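Local coordinates for acyl-coenzyme A oxidase 3 (PDB 5YS9), which oxidises acyl-CoA thioesters to trans-2-enoyl-CoA with its FAD cofactor, passing the electrons to oxygen to give hydrogen peroxide in peroxisomal fatty acid beta-oxidation, at residues 113-116 with 117-120; 137-140 with 141-145; 441-444 with 445-449; 587-590 with 591-595; 606-609 with 610-613. All coordinates share one frame; numbering follows the deposited sequence.

Contact 1. Residues 113-116 with 117-120; sequences IVDM and GTRI
With CG of Asp115 turned anti to the backbone N (chi1 -171°) and OG1 of Thr118 lying beside its own backbone N (chi1 -70°), the carboxylate and the hydroxyl are brought together across the first turn of helix 116-136. Asp115 is the N-cap, a place that suits aspartate because a short, anionic side chain can fold back onto amide groups that have no carbonyl before them in the helix. OD1 accepts from Thr118 N at 3.1 Å, an almost perfectly straight bond (N-H...O 179°) that nevertheless arrives from well above the carboxylate plane. A weak second bond comes from Gly117 N to the same OD1, 3.2 Å away. The other oxygen, OD2, is met on its syn side by Thr118 OG1 at 2.8 Å, again well out of that plane; two bonds from one threonine, to different oxygens, hold the rotation of the Asp115 carboxylate. OD2 also forms a salt bridge with Arg88, which probably helps keep this buried acid ionised. Were this aspartate an alanine, the Thr118 amide and hydroxyl would probably lose their acceptor, and Arg88 its counter-charge. Further along, CG1 of Ile120 lies 3.3 Å from Met116 O, and the Ile120 side chain is about 6 Å from the bound FAD, so the capped turn borders the cofactor site. Arg119 carries its extended chain away from the cap to a salt bridge with Asp312. The cap lies in the loop between helix 101-111 and helix 116-136, with Thr118 packed on Ala85 and Leu92 of helix 78-92 and Arg119 reaching helix 300-330.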
loop_
_atom_site.group_PDB
_atom_site.type_symbol
_atom_site.label_atom_id
_atom_site.label_comp_id
_atom_site.label_asym_id
_atom_site.label_seq_id
_atom_site.Cartn_x
_atom_site.Cartn_y
_atom_site.Cartn_z
ATOM N N ILE A 113 11.375 11.184 -9.876
ATOM C CA ILE A 113 11.177 9.815 -10.355
ATOM C C ILE A 113 12.083 8.800 -9.633
ATOM O O ILE A 113 11.690 7.669 -9.420
ATOM C CB ILE A 113 11.421 9.715 -11.867
ATOM C CG1 ILE A 113 10.475 10.677 -12.606
ATOM C CG2 ILE A 113 11.189 8.290 -12.380
ATOM C CD1 ILE A 113 10.790 10.889 -14.089
ATOM N N VAL A 114 13.274 9.212 -9.247
ATOM C CA VAL A 114 14.204 8.342 -8.504
ATOM C C VAL A 114 14.727 8.834 -7.160
ATOM O O VAL A 114 15.226 8.041 -6.370
ATOM C CB VAL A 114 15.391 7.993 -9.368
ATOM C CG1 VAL A 114 14.930 7.053 -10.464
ATOM C CG2 VAL A 114 16.053 9.236 -9.960
ATOM N N ASP A 115 14.571 10.112 -6.845
ATOM C CA ASP A 115 14.969 10.612 -5.514
ATOM C C ASP A 115 13.891 11.558 -4.971
ATOM O O ASP A 115 13.886 12.735 -5.226
ATOM C CB ASP A 115 16.368 11.270 -5.624
ATOM C CG ASP A 115 16.958 11.607 -4.285
ATOM O OD1 ASP A 115 16.204 11.448 -3.312
ATOM O OD2 ASP A 115 18.141 12.048 -4.214
ATOM N N MET A 116 12.938 11.021 -4.247
ATOM C CA MET A 116 11.889 11.868 -3.705
ATOM C C MET A 116 12.317 12.591 -2.420
ATOM O O MET A 116 11.618 13.444 -1.966
ATOM C CB MET A 116 10.650 11.049 -3.461
ATOM C CG MET A 116 10.132 10.334 -4.701
ATOM S SD MET A 116 8.517 9.525 -4.512
ATOM C CE MET A 116 8.978 7.925 -5.177
ATOM N N GLY A 117 13.460 12.240 -1.832
ATOM C CA GLY A 117 13.937 12.885 -0.642
ATOM C C GLY A 117 14.641 14.185 -0.944
ATOM O O GLY A 117 14.299 15.222 -0.398
ATOM N N THR A 118 15.637 14.139 -1.812
ATOM C CA THR A 118 16.456 15.319 -2.071
ATOM C C THR A 118 15.619 16.482 -2.598
ATOM O O THR A 118 15.690 17.607 -2.115
ATOM C CB THR A 118 17.589 14.978 -3.036
ATOM O OG1 THR A 118 18.537 14.133 -2.372
ATOM C CG2 THR A 118 18.314 16.253 -3.486
ATOM N N ARG A 119 14.801 16.187 -3.590
ATOM C CA ARG A 119 13.849 17.153 -4.143
ATOM C C ARG A 119 13.096 17.935 -3.054
ATOM O O ARG A 119 12.954 19.139 -3.163
ATOM C CB ARG A 119 12.862 16.391 -5.033
ATOM C CG ARG A 119 11.760 17.231 -5.584
ATOM C CD ARG A 119 10.663 16.441 -6.245
ATOM N NE ARG A 119 9.742 17.452 -6.754
ATOM C CZ ARG A 119 8.569 17.238 -7.339
ATOM N NH1 ARG A 119 8.140 16.012 -7.539
ATOM N NH2 ARG A 119 7.809 18.287 -7.715
ATOM N N ILE A 120 12.627 17.261 -2.001
ATOM C CA ILE A 120 11.827 17.928 -0.980
ATOM C C ILE A 120 12.713 18.640 -0.010
ATOM O O ILE A 120 12.372 19.734 0.439
ATOM C CB ILE A 120 10.893 16.974 -0.188
ATOM C CG1 ILE A 120 10.025 16.175 -1.141
ATOM C CG2 ILE A 120 9.974 17.758 0.738
ATOM C CD1 ILE A 120 9.249 17.058 -2.104
#

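Contact 2. Residues 137-140 with 141-145; sequences GTKE and QYDYW
Thr138 and Gln141 form a capping box at the start of helix 139-147, in which each residue's side chain bonds to the other's backbone amide. Gln141 OE1 accepts from Thr138 N at 3.1 Å, in the carbonyl plane and on a lone pair, while the return bond from Gln141 N to Thr138 OG1 is weak at 3.3 Å. Threonine suits the N-cap because its hydroxyl sits on the first side-chain atom; here OG1 lies between the backbone N and the carbonyl carbon (chi1 72°), the rotamer that turns it toward the first turn. Glutamine is long enough to reach back and still serve others: OE1 also accepts from Met278 N, and NE2 donates to Met276 O, so the box joins the helix start to the segment around 276-278. On this inner side Tyr142 N closes the turn on Thr138 O at 3.0 Å, and the Tyr142 hydroxyl bonds to Arg134 of the preceding helix.

The solvent side is looser between Lys139 and Asp143, one turn apart, where NZ and OD2 stand 4.2 Å from each other, beyond a salt bridge, although opposite charges at this spacing probably still attract. Glu140, though exposed, adds a firm bond at the cap: its chain bends at chi2 (79°) and curls back, and Thr138 OG1 donates to Glu140 OE1 at 2.9 Å from above the carboxylate plane.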
loop_
_atom_site.group_PDB
_atom_site.type_symbol
_atom_site.label_atom_id
_atom_site.label_comp_id
_atom_site.label_asym_id
_atom_site.label_seq_id
_atom_site.Cartn_x
_atom_site.Cartn_y
_atom_site.Cartn_z
ATOM N N GLY A 137 5.151 38.754 0.995
ATOM C CA GLY A 137 5.901 39.912 1.406
ATOM C C GLY A 137 5.726 41.034 0.392
ATOM O O GLY A 137 5.398 40.796 -0.780
ATOM N N THR A 138 5.949 42.259 0.858
ATOM C CA THR A 138 6.077 43.392 -0.034
ATOM C C THR A 138 7.365 43.219 -0.817
ATOM O O THR A 138 8.206 42.399 -0.440
ATOM C CB THR A 138 6.089 44.728 0.727
ATOM O OG1 THR A 138 7.319 44.883 1.431
ATOM C CG2 THR A 138 4.908 44.782 1.716
ATOM N N LYS A 139 7.512 43.986 -1.894
ATOM C CA LYS A 139 8.730 43.967 -2.691
ATOM C C LYS A 139 9.973 44.279 -1.835
ATOM O O LYS A 139 11.051 43.707 -2.055
ATOM C CB LYS A 139 8.615 44.965 -3.830
ATOM C CG LYS A 139 9.749 44.961 -4.850
ATOM C CD LYS A 139 10.205 46.383 -5.195
ATOM C CE LYS A 139 11.350 46.383 -6.200
ATOM N NZ LYS A 139 11.814 47.772 -6.513
ATOM N N GLU A 140 9.833 45.154 -0.847
ATOM C CA GLU A 140 10.989 45.588 -0.070
ATOM C C GLU A 140 11.418 44.477 0.902
ATOM O O GLU A 140 12.614 44.299 1.135
ATOM C CB GLU A 140 10.724 46.876 0.719
ATOM C CG GLU A 140 10.224 48.029 -0.123
ATOM C CD GLU A 140 8.736 47.915 -0.435
ATOM O OE1 GLU A 140 7.939 47.520 0.491
ATOM O OE2 GLU A 140 8.390 48.194 -1.617
ATOM N N GLN A 141 10.430 43.751 1.448
ATOM C CA GLN A 141 10.666 42.595 2.320
ATOM C C GLN A 141 11.343 41.454 1.570
ATOM O O GLN A 141 12.369 40.964 2.020
ATOM C CB GLN A 141 9.358 42.120 2.969
ATOM C CG GLN A 141 8.872 43.113 4.013
ATOM C CD GLN A 141 7.560 42.726 4.615
ATOM O OE1 GLN A 141 6.645 42.238 3.913
ATOM N NE2 GLN A 141 7.446 42.935 5.942
ATOM N N TYR A 142 10.776 41.050 0.432
ATOM C CA TYR A 142 11.443 40.105 -0.493
ATOM C C TYR A 142 12.909 40.492 -0.741
ATOM O O TYR A 142 13.803 39.698 -0.490
ATOM C CB TYR A 142 10.684 40.016 -1.847
ATOM C CG TYR A 142 11.237 38.990 -2.815
ATOM C CD1 TYR A 142 10.968 37.652 -2.617
ATOM C CD2 TYR A 142 12.035 39.352 -3.908
ATOM C CE1 TYR A 142 11.461 36.682 -3.468
ATOM C CE2 TYR A 142 12.531 38.385 -4.781
ATOM C CZ TYR A 142 12.237 37.036 -4.535
ATOM O OH TYR A 142 12.672 35.987 -5.321
ATOM N N ASP A 143 13.148 41.722 -1.183
ATOM C CA ASP A 143 14.492 42.164 -1.577
ATOM C C ASP A 143 15.444 42.073 -0.401
ATOM O O ASP A 143 16.624 41.726 -0.585
ATOM C CB ASP A 143 14.497 43.613 -2.124
ATOM C CG ASP A 143 13.806 43.768 -3.510
ATOM O OD1 ASP A 143 13.528 42.756 -4.207
ATOM O OD2 ASP A 143 13.540 44.940 -3.892
ATOM N N TYR A 144 14.934 42.379 0.801
ATOM C CA TYR A 144 15.746 42.289 2.024
ATOM C C TYR A 144 16.249 40.862 2.310
ATOM O O TYR A 144 17.438 40.651 2.525
ATOM C CB TYR A 144 14.970 42.787 3.222
ATOM C CG TYR A 144 15.698 42.626 4.551
ATOM C CD1 TYR A 144 16.683 43.538 4.931
ATOM C CD2 TYR A 144 15.380 41.564 5.442
ATOM C CE1 TYR A 144 17.339 43.418 6.142
ATOM C CE2 TYR A 144 16.034 41.436 6.671
ATOM C CZ TYR A 144 17.000 42.369 7.010
ATOM O OH TYR A 144 17.637 42.306 8.188
ATOM N N TRP A 145 15.330 39.901 2.292
ATOM C CA TRP A 145 15.673 38.503 2.523
ATOM C C TRP A 145 16.620 37.973 1.435
ATOM O O TRP A 145 17.574 37.243 1.770
ATOM C CB TRP A 145 14.414 37.631 2.726
ATOM C CG TRP A 145 13.624 38.062 3.931
ATOM C CD1 TRP A 145 12.396 38.620 3.927
ATOM C CD2 TRP A 145 14.042 38.020 5.310
ATOM N NE1 TRP A 145 12.006 38.926 5.200
ATOM C CE2 TRP A 145 12.997 38.568 6.075
ATOM C CE3 TRP A 145 15.201 37.580 5.970
ATOM C CZ2 TRP A 145 13.058 38.667 7.480
ATOM C CZ3 TRP A 145 15.269 37.689 7.384
ATOM C CH2 TRP A 145 14.220 38.236 8.108
#

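Contact 3. Residues 441-444 with 445-449; sequences FGQA and YADWV
Helix 441-448 is a short alpha-helix of the C-alpha1 domain at the subunit interface, its Asp447 side chain about 9 Å from the bound FAD, and regular i to i+4 bonds run through its turns. Tyr445 N donates to Phe441 O, Ala446 N to Gly442 O at 3.1 Å, and Asp447 N to Gln443 O at 2.8 Å. The last turn is closed by Trp448 N on Ala444 O, also at 2.8 Å. Side chains press on the same carbonyls, Tyr445 CB lying 3.3 Å from Phe441 O. Small residues suit the faces where neighbours come close: the methyl of Ala444 meets Phe320 of helix 300-330, and that of Ala446 meets Met254. The aromatic side chains pack on surrounding helices, Phe441 on Phe320 and Trp448 between helices 300-330 and 391-428, where its indole N-H bonds to Thr416 O.

With CG anti to the backbone N (chi1 -174°), the Tyr445 ring leaves the helix to meet Tyr445 of the second subunit, the planes about 15° apart, and its hydroxyl bonds to Asp424 of that neighbouring chain. Within its own chain, CG2 of Val449 stands 3.9 Å above one face of the ring, offset toward the rim. Asp447, a short acid that accepts from Arg256 N through OD1, folds its carboxylate back over the preceding turn, with Asp447 CG 3.2 Å from Gln443 O.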
loop_
_atom_site.group_PDB
_atom_site.type_symbol
_atom_site.label_atom_id
_atom_site.label_comp_id
_atom_site.label_asym_id
_atom_site.label_seq_id
_atom_site.Cartn_x
_atom_site.Cartn_y
_atom_site.Cartn_z
ATOM N N PHE A 441 10.110 -0.923 -5.870
ATOM C CA PHE A 441 8.736 -0.851 -5.365
ATOM C C PHE A 441 8.631 -0.414 -3.895
ATOM O O PHE A 441 7.844 0.465 -3.564
ATOM C CB PHE A 441 8.023 -2.178 -5.552
ATOM C CG PHE A 441 7.978 -2.664 -6.983
ATOM C CD1 PHE A 441 7.105 -2.094 -7.896
ATOM C CD2 PHE A 441 8.793 -3.714 -7.408
ATOM C CE1 PHE A 441 7.069 -2.526 -9.198
ATOM C CE2 PHE A 441 8.748 -4.169 -8.722
ATOM C CZ PHE A 441 7.879 -3.572 -9.606
ATOM N N GLY A 442 9.424 -1.011 -3.018
ATOM C CA GLY A 442 9.327 -0.819 -1.551
ATOM C C GLY A 442 9.595 0.621 -1.201
ATOM O O GLY A 442 8.744 1.300 -0.572
ATOM N N GLN A 443 10.740 1.111 -1.668
ATOM C CA GLN A 443 11.173 2.470 -1.372
ATOM C C GLN A 443 10.262 3.544 -2.055
ATOM O O GLN A 443 9.782 4.531 -1.420
ATOM C CB GLN A 443 12.664 2.704 -1.702
ATOM C CG GLN A 443 13.272 3.852 -0.884
ATOM C CD GLN A 443 13.055 3.748 0.680
ATOM O OE1 GLN A 443 12.216 4.486 1.240
ATOM N NE2 GLN A 443 13.813 2.891 1.367
ATOM N N ALA A 444 9.984 3.342 -3.329
ATOM C CA ALA A 444 9.044 4.208 -4.000
ATOM C C ALA A 444 7.651 4.274 -3.281
ATOM O O ALA A 444 7.095 5.338 -3.118
ATOM C CB ALA A 444 8.904 3.722 -5.404
ATOM N N TYR A 445 7.109 3.150 -2.857
ATOM C CA TYR A 445 5.818 3.184 -2.201
ATOM C C TYR A 445 5.830 3.967 -0.884
ATOM O O TYR A 445 4.978 4.788 -0.620
ATOM C CB TYR A 445 5.309 1.767 -1.978
ATOM C CG TYR A 445 3.926 1.738 -1.438
ATOM C CD1 TYR A 445 2.838 1.871 -2.269
ATOM C CD2 TYR A 445 3.702 1.625 -0.087
ATOM C CE1 TYR A 445 1.563 1.873 -1.769
ATOM C CE2 TYR A 445 2.432 1.629 0.422
ATOM C CZ TYR A 445 1.369 1.761 -0.427
ATOM O OH TYR A 445 0.105 1.767 0.080
ATOM N N ALA A 446 6.842 3.714 -0.087
ATOM C CA ALA A 446 7.088 4.415 1.171
ATOM C C ALA A 446 7.323 5.875 0.956
ATOM O O ALA A 446 6.882 6.675 1.748
ATOM C CB ALA A 446 8.309 3.819 1.869
ATOM N N ASP A 447 8.108 6.232 -0.044
ATOM C CA ASP A 447 8.312 7.631 -0.390
ATOM C C ASP A 447 7.084 8.342 -0.958
ATOM O O ASP A 447 6.827 9.485 -0.648
ATOM C CB ASP A 447 9.498 7.794 -1.335
ATOM C CG ASP A 447 10.820 7.498 -0.681
ATOM O OD1 ASP A 447 10.877 7.338 0.534
ATOM O OD2 ASP A 447 11.820 7.416 -1.391
ATOM N N TRP A 448 6.350 7.667 -1.827
ATOM C CA TRP A 448 5.206 8.281 -2.493
ATOM C C TRP A 448 4.054 8.679 -1.590
ATOM O O TRP A 448 3.421 9.686 -1.795
ATOM C CB TRP A 448 4.676 7.420 -3.641
ATOM C CG TRP A 448 3.495 8.062 -4.311
ATOM C CD1 TRP A 448 2.201 7.763 -4.113
ATOM C CD2 TRP A 448 3.517 9.177 -5.191
ATOM N NE1 TRP A 448 1.408 8.587 -4.837
ATOM C CE2 TRP A 448 2.195 9.471 -5.517
ATOM C CE3 TRP A 448 4.531 9.936 -5.760
ATOM C CZ2 TRP A 448 1.858 10.485 -6.386
ATOM C CZ3 TRP A 448 4.194 10.939 -6.619
ATOM C CH2 TRP A 448 2.876 11.211 -6.921
ATOM N N VAL A 449 3.776 7.845 -0.619
ATOM C CA VAL A 449 2.511 7.796 0.066
ATOM C C VAL A 449 2.139 9.089 0.810
ATOM O O VAL A 449 0.977 9.395 0.978
ATOM C CB VAL A 449 2.443 6.498 0.890
ATOM C CG1 VAL A 449 2.322 6.716 2.375
ATOM C CG2 VAL A 449 1.401 5.560 0.336
#

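Contact 4. Residues 587-590 with 591-595; sequences NLFT and LWSIE
Ser593 lays its hydroxyl over one face of the Phe589 ring, OG standing 3.8 Å above the plane and offset toward the rim, one turn along alpha-helix 579-596 in the C-terminal helical domain. The same oxygen reaches back to the backbone: with OG beside its own backbone N (chi1 -60°), it comes within bonding range of the preceding turn and donates to Phe589 O at 2.8 Å from above the carbonyl plane. Ser593 N donates to that carbonyl at 2.9 Å, so Phe589 O is gripped twice by one residue. Serine suits this buried turn because it is small enough to lie under the ring and carries a hydroxyl, which also accepts from Arg559 NE of helix 547-573. With an alanine here the second grip on Phe589 O would be lost, and Arg559 is likely to be left without this acceptor.

Phe589 O also lies at the edge of the Trp592 ring, in its plane, 3.8 Å from CE3. Between the two aromatic residues, Phe589 CD1 and Trp592 CE3 make a looser contact of 4.5 Å. Both large rings suit the side toward helix 349-385, where Phe589 meets Phe361 edge-to-face and Trp592 packs on Pro357. Leucine suits the apolar side toward helix 609-628, where Leu591 packs on Val619. Against its own helix, Leu591 CD1 comes to 3.2 Å from Asn587 O and 4.1 Å from Asn587 CB.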
loop_
_atom_site.group_PDB
_atom_site.type_symbol
_atom_site.label_atom_id
_atom_site.label_comp_id
_atom_site.label_asym_id
_atom_site.label_seq_id
_atom_site.Cartn_x
_atom_site.Cartn_y
_atom_site.Cartn_z
ATOM N N ASN A 587 -10.210 3.978 -24.555
ATOM C CA ASN A 587 -11.378 3.077 -24.429
ATOM C C ASN A 587 -11.215 2.062 -23.355
ATOM O O ASN A 587 -12.175 1.796 -22.648
ATOM C CB ASN A 587 -11.704 2.374 -25.749
ATOM C CG ASN A 587 -12.386 3.295 -26.744
ATOM O OD1 ASN A 587 -12.444 4.521 -26.569
ATOM N ND2 ASN A 587 -12.933 2.702 -27.774
ATOM N N LEU A 588 -9.999 1.520 -23.213
ATOM C CA LEU A 588 -9.696 0.545 -22.137
ATOM C C LEU A 588 -9.849 1.237 -20.801
ATOM O O LEU A 588 -10.591 0.767 -19.945
ATOM C CB LEU A 588 -8.299 -0.060 -22.289
ATOM C CG LEU A 588 -7.868 -1.128 -21.272
ATOM C CD1 LEU A 588 -8.904 -2.268 -21.051
ATOM C CD2 LEU A 588 -6.526 -1.695 -21.696
ATOM N N PHE A 589 -9.224 2.406 -20.650
ATOM C CA PHE A 589 -9.401 3.164 -19.426
ATOM C C PHE A 589 -10.891 3.294 -19.091
ATOM O O PHE A 589 -11.341 2.908 -17.998
ATOM C CB PHE A 589 -8.727 4.542 -19.514
ATOM C CG PHE A 589 -8.946 5.384 -18.303
ATOM C CD1 PHE A 589 -8.462 4.974 -17.061
ATOM C CD2 PHE A 589 -9.696 6.561 -18.374
ATOM C CE1 PHE A 589 -8.711 5.739 -15.913
ATOM C CE2 PHE A 589 -9.922 7.334 -17.234
ATOM C CZ PHE A 589 -9.420 6.928 -16.009
ATOM N N THR A 590 -11.643 3.784 -20.062
ATOM C CA THR A 590 -12.963 4.256 -19.818
ATOM C C THR A 590 -13.924 3.082 -19.568
ATOM O O THR A 590 -14.775 3.137 -18.651
ATOM C CB THR A 590 -13.432 5.178 -20.968
ATOM O OG1 THR A 590 -12.606 6.354 -21.040
ATOM C CG2 THR A 590 -14.870 5.604 -20.757
ATOM N N LEU A 591 -13.783 2.024 -20.368
ATOM C CA LEU A 591 -14.628 0.845 -20.215
ATOM C C LEU A 591 -14.276 0.029 -18.973
ATOM O O LEU A 591 -15.139 -0.599 -18.354
ATOM C CB LEU A 591 -14.521 0.005 -21.459
ATOM C CG LEU A 591 -15.189 0.694 -22.674
ATOM C CD1 LEU A 591 -14.629 0.199 -23.979
ATOM C CD2 LEU A 591 -16.699 0.466 -22.636
ATOM N N TRP A 592 -12.989 0.018 -18.629
ATOM C CA TRP A 592 -12.534 -0.640 -17.426
ATOM C C TRP A 592 -13.170 0.089 -16.214
ATOM O O TRP A 592 -13.769 -0.556 -15.338
ATOM C CB TRP A 592 -10.982 -0.705 -17.386
ATOM C CG TRP A 592 -10.443 -1.105 -16.077
ATOM C CD1 TRP A 592 -10.440 -2.353 -15.540
ATOM C CD2 TRP A 592 -9.856 -0.246 -15.114
ATOM N NE1 TRP A 592 -9.883 -2.334 -14.313
ATOM C CE2 TRP A 592 -9.510 -1.054 -14.004
ATOM C CE3 TRP A 592 -9.608 1.134 -15.063
ATOM C CZ2 TRP A 592 -8.910 -0.534 -12.836
ATOM C CZ3 TRP A 592 -9.018 1.664 -13.884
ATOM C CH2 TRP A 592 -8.675 0.819 -12.787
ATOM N N SER A 593 -13.088 1.428 -16.228
ATOM C CA SER A 593 -13.666 2.266 -15.182
ATOM C C SER A 593 -15.154 2.040 -14.992
ATOM O O SER A 593 -15.642 2.092 -13.862
ATOM C CB SER A 593 -13.458 3.737 -15.502
ATOM O OG SER A 593 -12.098 4.052 -15.595
ATOM N N ILE A 594 -15.865 1.846 -16.091
ATOM C CA ILE A 594 -17.270 1.496 -16.076
ATOM C C ILE A 594 -17.473 0.134 -15.439
ATOM O O ILE A 594 -18.368 -0.058 -14.650
ATOM C CB ILE A 594 -17.841 1.512 -17.507
ATOM C CG1 ILE A 594 -17.915 2.944 -18.024
ATOM C CG2 ILE A 594 -19.215 0.866 -17.573
ATOM C CD1 ILE A 594 -18.157 3.070 -19.505
ATOM N N GLU A 595 -16.619 -0.805 -15.793
ATOM C CA GLU A 595 -16.683 -2.148 -15.258
ATOM C C GLU A 595 -16.420 -2.220 -13.761
ATOM O O GLU A 595 -17.039 -2.995 -13.059
ATOM C CB GLU A 595 -15.729 -3.045 -16.018
ATOM C CG GLU A 595 -15.790 -4.490 -15.604
ATOM C CD GLU A 595 -14.739 -5.305 -16.285
ATOM O OE1 GLU A 595 -13.569 -4.920 -16.218
ATOM O OE2 GLU A 595 -15.083 -6.317 -16.896
#

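Contact 5. Residues 606-609 with 610-613; sequences FLQP and KDID
Extended backbone at Leu607 and Gln608 turns at Pro609 into helix 609-628, and Asp611 N closes the first turn on Gln608 O at 2.7 Å, with a bent N-H...O angle of 140°. The Asp611 side chain bonds to the same residue. Its CG lies beside its own backbone N (chi1 -62°), which carries the carboxylate back to the incoming loop, and OD2 accepts from Gln608 N at 2.9 Å, on the anti side and 27° out of the carboxylate plane. Aspartate suits this place, since its short arm reaches the amide ahead of the helix. Proline suits the first turn as well: amides there have no preceding helix carbonyl to bond to, so its missing N-H costs no helical bond, and its ring holds phi near the helical value.

Leu607 and Ile612 make the apolar side. Leu607 CB packs against Asp611 CB at 3.8 Å, while its CD1 meets CD1 of Ile612 at 3.7 Å, the two side chains crossing at about a right angle. Asp613 OD1 forms a salt bridge with Arg603 of the second subunit. Leu607 and Ile612 rest on Phe601 and Leu602 of helix 598-604, and Phe606, in the loop before the helix, packs on helix 507-534.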
loop_
_atom_site.group_PDB
_atom_site.type_symbol
_atom_site.label_atom_id
_atom_site.label_comp_id
_atom_site.label_asym_id
_atom_site.label_seq_id
_atom_site.Cartn_x
_atom_site.Cartn_y
_atom_site.Cartn_z
ATOM N N PHE A 606 -28.701 3.782 -17.260
ATOM C CA PHE A 606 -28.012 3.914 -18.539
ATOM C C PHE A 606 -27.714 2.553 -19.204
ATOM O O PHE A 606 -27.769 2.421 -20.428
ATOM C CB PHE A 606 -26.705 4.663 -18.356
ATOM C CG PHE A 606 -26.106 5.173 -19.645
ATOM C CD1 PHE A 606 -26.549 6.356 -20.215
ATOM C CD2 PHE A 606 -25.109 4.461 -20.298
ATOM C CE1 PHE A 606 -25.993 6.827 -21.383
ATOM C CE2 PHE A 606 -24.557 4.926 -21.478
ATOM C CZ PHE A 606 -24.994 6.105 -22.024
ATOM N N LEU A 607 -27.384 1.571 -18.382
ATOM C CA LEU A 607 -27.108 0.211 -18.817
ATOM C C LEU A 607 -28.071 -0.752 -18.105
ATOM O O LEU A 607 -28.583 -0.460 -17.037
ATOM C CB LEU A 607 -25.677 -0.173 -18.432
ATOM C CG LEU A 607 -24.458 0.583 -18.989
ATOM C CD1 LEU A 607 -23.167 -0.161 -18.658
ATOM C CD2 LEU A 607 -24.523 0.817 -20.486
ATOM N N GLN A 608 -28.314 -1.901 -18.714
ATOM C CA GLN A 608 -29.072 -2.972 -18.075
ATOM C C GLN A 608 -28.103 -4.157 -17.849
ATOM O O GLN A 608 -26.973 -4.145 -18.382
ATOM C CB GLN A 608 -30.268 -3.374 -18.959
ATOM C CG GLN A 608 -31.250 -2.248 -19.330
ATOM C CD GLN A 608 -31.585 -2.276 -20.824
ATOM O OE1 GLN A 608 -30.770 -1.882 -21.681
ATOM N NE2 GLN A 608 -32.763 -2.782 -21.146
ATOM N N PRO A 609 -28.522 -5.167 -17.046
ATOM C CA PRO A 609 -27.714 -6.364 -16.783
ATOM C C PRO A 609 -26.965 -6.931 -17.992
ATOM O O PRO A 609 -25.796 -7.278 -17.874
ATOM C CB PRO A 609 -28.753 -7.343 -16.278
ATOM C CG PRO A 609 -29.660 -6.456 -15.456
ATOM C CD PRO A 609 -29.714 -5.137 -16.164
ATOM N N LYS A 610 -27.609 -6.974 -19.151
ATOM C CA LYS A 610 -26.966 -7.502 -20.346
ATOM C C LYS A 610 -25.834 -6.576 -20.848
ATOM O O LYS A 610 -24.900 -7.046 -21.485
ATOM C CB LYS A 610 -28.003 -7.744 -21.462
ATOM C CG LYS A 610 -27.696 -8.925 -22.388
ATOM C CD LYS A 610 -28.201 -8.718 -23.827
ATOM C CE LYS A 610 -28.917 -9.943 -24.406
ATOM N NZ LYS A 610 -30.383 -9.914 -24.103
ATOM N N ASP A 611 -25.902 -5.275 -20.582
ATOM C CA ASP A 611 -24.878 -4.347 -21.089
ATOM C C ASP A 611 -23.537 -4.419 -20.349
ATOM O O ASP A 611 -22.500 -4.088 -20.915
ATOM C CB ASP A 611 -25.400 -2.918 -21.067
ATOM C CG ASP A 611 -26.618 -2.710 -21.971
ATOM O OD1 ASP A 611 -26.627 -3.233 -23.105
ATOM O OD2 ASP A 611 -27.566 -2.002 -21.534
ATOM N N ILE A 612 -23.569 -4.871 -19.103
ATOM C CA ILE A 612 -22.375 -5.113 -18.308
ATOM C C ILE A 612 -21.571 -6.264 -18.882
ATOM O O ILE A 612 -20.342 -6.180 -18.942
ATOM C CB ILE A 612 -22.719 -5.497 -16.833
ATOM C CG1 ILE A 612 -23.594 -4.430 -16.156
ATOM C CG2 ILE A 612 -21.451 -5.750 -16.007
ATOM C CD1 ILE A 612 -23.089 -3.024 -16.345
ATOM N N ASP A 613 -22.254 -7.349 -19.259
ATOM C CA ASP A 613 -21.601 -8.464 -19.975
ATOM C C ASP A 613 -20.839 -7.935 -21.168
ATOM O O ASP A 613 -19.687 -8.300 -21.356
ATOM C CB ASP A 613 -22.590 -9.525 -20.483
ATOM C CG ASP A 613 -23.281 -10.274 -19.367
ATOM O OD1 ASP A 613 -23.371 -9.736 -18.243
ATOM O OD2 ASP A 613 -23.750 -11.407 -19.618
#

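How the contacts relate
From the N terminus the five contacts follow in series, each a local turn closed before the next opens, so none nest or cross. Contact 1 begins helix 116-136 and contact 2 begins helix 139-147, the next helix along, their centres about 30 Å apart. Contact 3, far later in sequence, comes back against contact 1: Met116 SD lies 3.7 Å from Asp447 CB, tying the N-terminal region to the C-alpha1 region. Contacts 4 and 5 belong to the C-terminal helical region and touch through Ile594 CG2 and Leu607 CD1, 4.2 Å apart. Contact 2 lies across the chain's centre from both, about 62 Å from contact 5 between centres.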